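Local atomic coordinates of eukaryotic translation initiation factor 4 gamma 2 (Homo sapiens, PDB entry 4IUL), a protein that probably takes part in the initiation of mRNA translation, its HEAT-repeat MIF4G domain interacting with the RNA helicase eIF4A. Residues Q117-F120 and E121-R125. Sequence-based numbering, arbitrary orientation.
Sequences QDEF and ENRTR
Q117 and E121, one helical turn apart on helix 107-127, are joined twice: E121 N donates to Q117 O at 3.3 Å, and Q117 NE2 to E121 OE2 at 3.1 Å. The Q117 chain, bent at chi2 (51°) after a CG anti to N, brings its amide to the carboxylate, which receives it on the anti side, the two planes turned 45° apart. Replacing Q117 with an alanine removes NE2, and the extended E121 side chain would probably be freer to turn once OE2 has lost this donor.

E119 and R123 repeat the i to i+4 spacing with opposite charges. Their side chains run alongside each other, and E119 OE2 faces the guanidinium edge, making a long salt bridge to R123 NH2 at 3.7 Å. A water at that edge, in the guanidinium plane, donates to E119 OE2 and accepts weakly from R123 NH2, while the buried R123 NE has no partner in the model. V64 and L68 of helix 53-69 and N155 of helix 141-163 also touch E119.

Beside the buried F120, T124 OG1 donates to F120 O at 2.7 Å, as T124 N also does, and lies over one face of the ring near its rim. Along this helix of the MIF4G domain one spacing thus serves an amide-carboxylate bond, a hydroxyl satisfied by the backbone, and a long, weakly water-bridged ion pair whose attraction is likely to be modest.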
ATOM      1  N   GLN A 117      -2.868   8.437   0.253  1.00 34.12           N
ATOM      2  CA  GLN A 117      -4.273   8.737   0.459  1.00 35.89           C
ATOM      3  C   GLN A 117      -4.839   9.129  -0.915  1.00 36.98           C
ATOM      4  O   GLN A 117      -5.975   8.776  -1.256  1.00 33.50           O
ATOM      5  CB  GLN A 117      -4.425   9.896   1.449  1.00 38.62           C
ATOM      6  CG  GLN A 117      -5.874  10.265   1.774  1.00 43.24           C
ATOM      7  CD  GLN A 117      -6.701   9.061   2.196  1.00 47.16           C
ATOM      8  OE1 GLN A 117      -6.364   8.363   3.155  1.00 50.06           O
ATOM      9  NE2 GLN A 117      -7.794   8.814   1.479  1.00 49.81           N
ATOM     10  N   ASP A 118      -4.032   9.843  -1.702  1.00 37.98           N
ATOM     11  CA  ASP A 118      -4.440  10.283  -3.038  1.00 39.98           C
ATOM     12  C   ASP A 118      -4.609   9.121  -4.020  1.00 39.85           C
ATOM     13  O   ASP A 118      -5.623   9.033  -4.716  1.00 38.16           O
ATOM     14  CB  ASP A 118      -3.426  11.265  -3.637  1.00 43.56           C
ATOM     15  CG  ASP A 118      -3.277  12.536  -2.823  1.00 47.38           C
ATOM     16  OD1 ASP A 118      -4.291  13.039  -2.288  1.00 50.17           O
ATOM     17  OD2 ASP A 118      -2.137  13.045  -2.739  1.00 49.15           O
ATOM     18  N   GLU A 119      -3.611   8.245  -4.107  1.00 38.53           N
ATOM     19  CA  GLU A 119      -3.730   7.119  -5.025  1.00 39.67           C
ATOM     20  C   GLU A 119      -4.947   6.274  -4.661  1.00 38.03           C
ATOM     21  O   GLU A 119      -5.682   5.836  -5.542  1.00 37.05           O
ATOM     22  CB  GLU A 119      -2.468   6.245  -5.012  1.00 41.16           C
ATOM     23  CG  GLU A 119      -1.335   6.751  -5.894  1.00 45.59           C
ATOM     24  CD  GLU A 119      -1.660   6.696  -7.384  1.00 49.17           C
ATOM     25  OE1 GLU A 119      -2.673   7.293  -7.800  1.00 52.00           O
ATOM     26  OE2 GLU A 119      -0.897   6.063  -8.148  1.00 50.09           O
ATOM     27  N   PHE A 120      -5.178   6.067  -3.368  1.00 36.07           N
ATOM     28  CA  PHE A 120      -6.317   5.256  -2.953  1.00 36.68           C
ATOM     29  C   PHE A 120      -7.657   5.818  -3.425  1.00 35.38           C
ATOM     30  O   PHE A 120      -8.541   5.053  -3.816  1.00 35.64           O
ATOM     31  CB  PHE A 120      -6.359   5.069  -1.433  1.00 33.88           C
ATOM     32  CG  PHE A 120      -7.321   3.994  -0.991  1.00 35.48           C
ATOM     33  CD1 PHE A 120      -7.049   2.651  -1.251  1.00 34.63           C
ATOM     34  CD2 PHE A 120      -8.503   4.321  -0.341  1.00 35.32           C
ATOM     35  CE1 PHE A 120      -7.937   1.652  -0.870  1.00 36.62           C
ATOM     36  CE2 PHE A 120      -9.402   3.327   0.045  1.00 37.82           C
ATOM     37  CZ  PHE A 120      -9.120   1.989  -0.219  1.00 37.19           C
ATOM     38  N   GLU A 121      -7.815   7.138  -3.386  1.00 34.34           N
ATOM     39  CA  GLU A 121      -9.065   7.758  -3.828  1.00 35.79           C
ATOM     40  C   GLU A 121      -9.246   7.662  -5.346  1.00 36.70           C
ATOM     41  O   GLU A 121     -10.340   7.373  -5.825  1.00 38.03           O
ATOM     42  CB  GLU A 121      -9.123   9.226  -3.392  1.00 36.28           C
ATOM     43  CG  GLU A 121      -9.461   9.451  -1.914  1.00 37.66           C
ATOM     44  CD  GLU A 121      -9.246  10.904  -1.465  1.00 41.06           C
ATOM     45  OE1 GLU A 121      -9.394  11.835  -2.294  1.00 40.78           O
ATOM     46  OE2 GLU A 121      -8.942  11.118  -0.269  1.00 42.90           O
ATOM     47  N   ASN A 122      -8.174   7.887  -6.102  1.00 37.29           N
ATOM     48  CA  ASN A 122      -8.254   7.823  -7.560  1.00 39.14           C
ATOM     49  C   ASN A 122      -8.474   6.407  -8.085  1.00 38.73           C
ATOM     50  O   ASN A 122      -9.226   6.206  -9.040  1.00 39.39           O
ATOM     51  CB  ASN A 122      -6.992   8.412  -8.197  1.00 41.84           C
ATOM     52  CG  ASN A 122      -6.741   9.851  -7.766  1.00 46.36           C
ATOM     53  OD1 ASN A 122      -7.619  10.709  -7.876  1.00 49.59           O
ATOM     54  ND2 ASN A 122      -5.538  10.120  -7.273  1.00 48.92           N
ATOM     55  N   ARG A 123      -7.824   5.429  -7.465  1.00 37.44           N
ATOM     56  CA  ARG A 123      -7.965   4.041  -7.892  1.00 37.54           C
ATOM     57  C   ARG A 123      -9.355   3.499  -7.551  1.00 39.22           C
ATOM     58  O   ARG A 123      -9.849   2.575  -8.208  1.00 37.76           O
ATOM     59  CB  ARG A 123      -6.876   3.178  -7.253  1.00 35.20           C
ATOM     60  CG  ARG A 123      -5.460   3.600  -7.661  1.00 37.04           C
ATOM     61  CD  ARG A 123      -5.210   3.381  -9.151  1.00 36.76           C
ATOM     62  NE  ARG A 123      -3.914   3.910  -9.568  1.00 39.34           N
ATOM     63  CZ  ARG A 123      -3.392   3.763 -10.784  1.00 40.45           C
ATOM     64  NH1 ARG A 123      -4.055   3.092 -11.720  1.00 40.80           N
ATOM     65  NH2 ARG A 123      -2.210   4.298 -11.069  1.00 38.62           N
ATOM     66  N   THR A 124      -9.978   4.083  -6.528  1.00 38.48           N
ATOM     67  CA  THR A 124     -11.317   3.687  -6.116  1.00 39.85           C
ATOM     68  C   THR A 124     -12.326   4.215  -7.133  1.00 40.91           C
ATOM     69  O   THR A 124     -13.262   3.514  -7.515  1.00 40.14           O
ATOM     70  CB  THR A 124     -11.683   4.262  -4.737  1.00 39.97           C
ATOM     71  OG1 THR A 124     -10.825   3.699  -3.736  1.00 38.37           O
ATOM     72  CG2 THR A 124     -13.130   3.935  -4.399  1.00 41.39           C
ATOM     73  N   ARG A 125     -12.125   5.458  -7.564  1.00 42.56           N
ATOM     74  CA  ARG A 125     -13.007   6.084  -8.545  1.00 42.71           C
ATOM     75  C   ARG A 125     -12.953   5.384  -9.900  1.00 44.23           C
ATOM     76  O   ARG A 125     -13.943   5.359 -10.635  1.00 43.66           O
ATOM     77  CB  ARG A 125     -12.646   7.561  -8.716  1.00 42.34           C
ATOM     78  CG  ARG A 125     -13.278   8.477  -7.678  1.00 45.21           C
ATOM     79  CD  ARG A 125     -13.193   9.944  -8.103  1.00 46.10           C
ATOM     80  NE  ARG A 125     -11.825  10.452  -8.057  1.00 46.83           N
ATOM     81  CZ  ARG A 125     -11.195  10.794  -6.936  1.00 47.24           C
ATOM     82  NH1 ARG A 125     -11.817  10.685  -5.771  1.00 45.86           N
ATOM     83  NH2 ARG A 125      -9.940  11.233  -6.983  1.00 46.43           N
TER
HETATM   84  O   HOH W   1       0.419   5.994 -10.483  1.00 37.94           O
HETATM   85  O   HOH W   2      -2.841   9.804  -7.546  1.00 47.56           O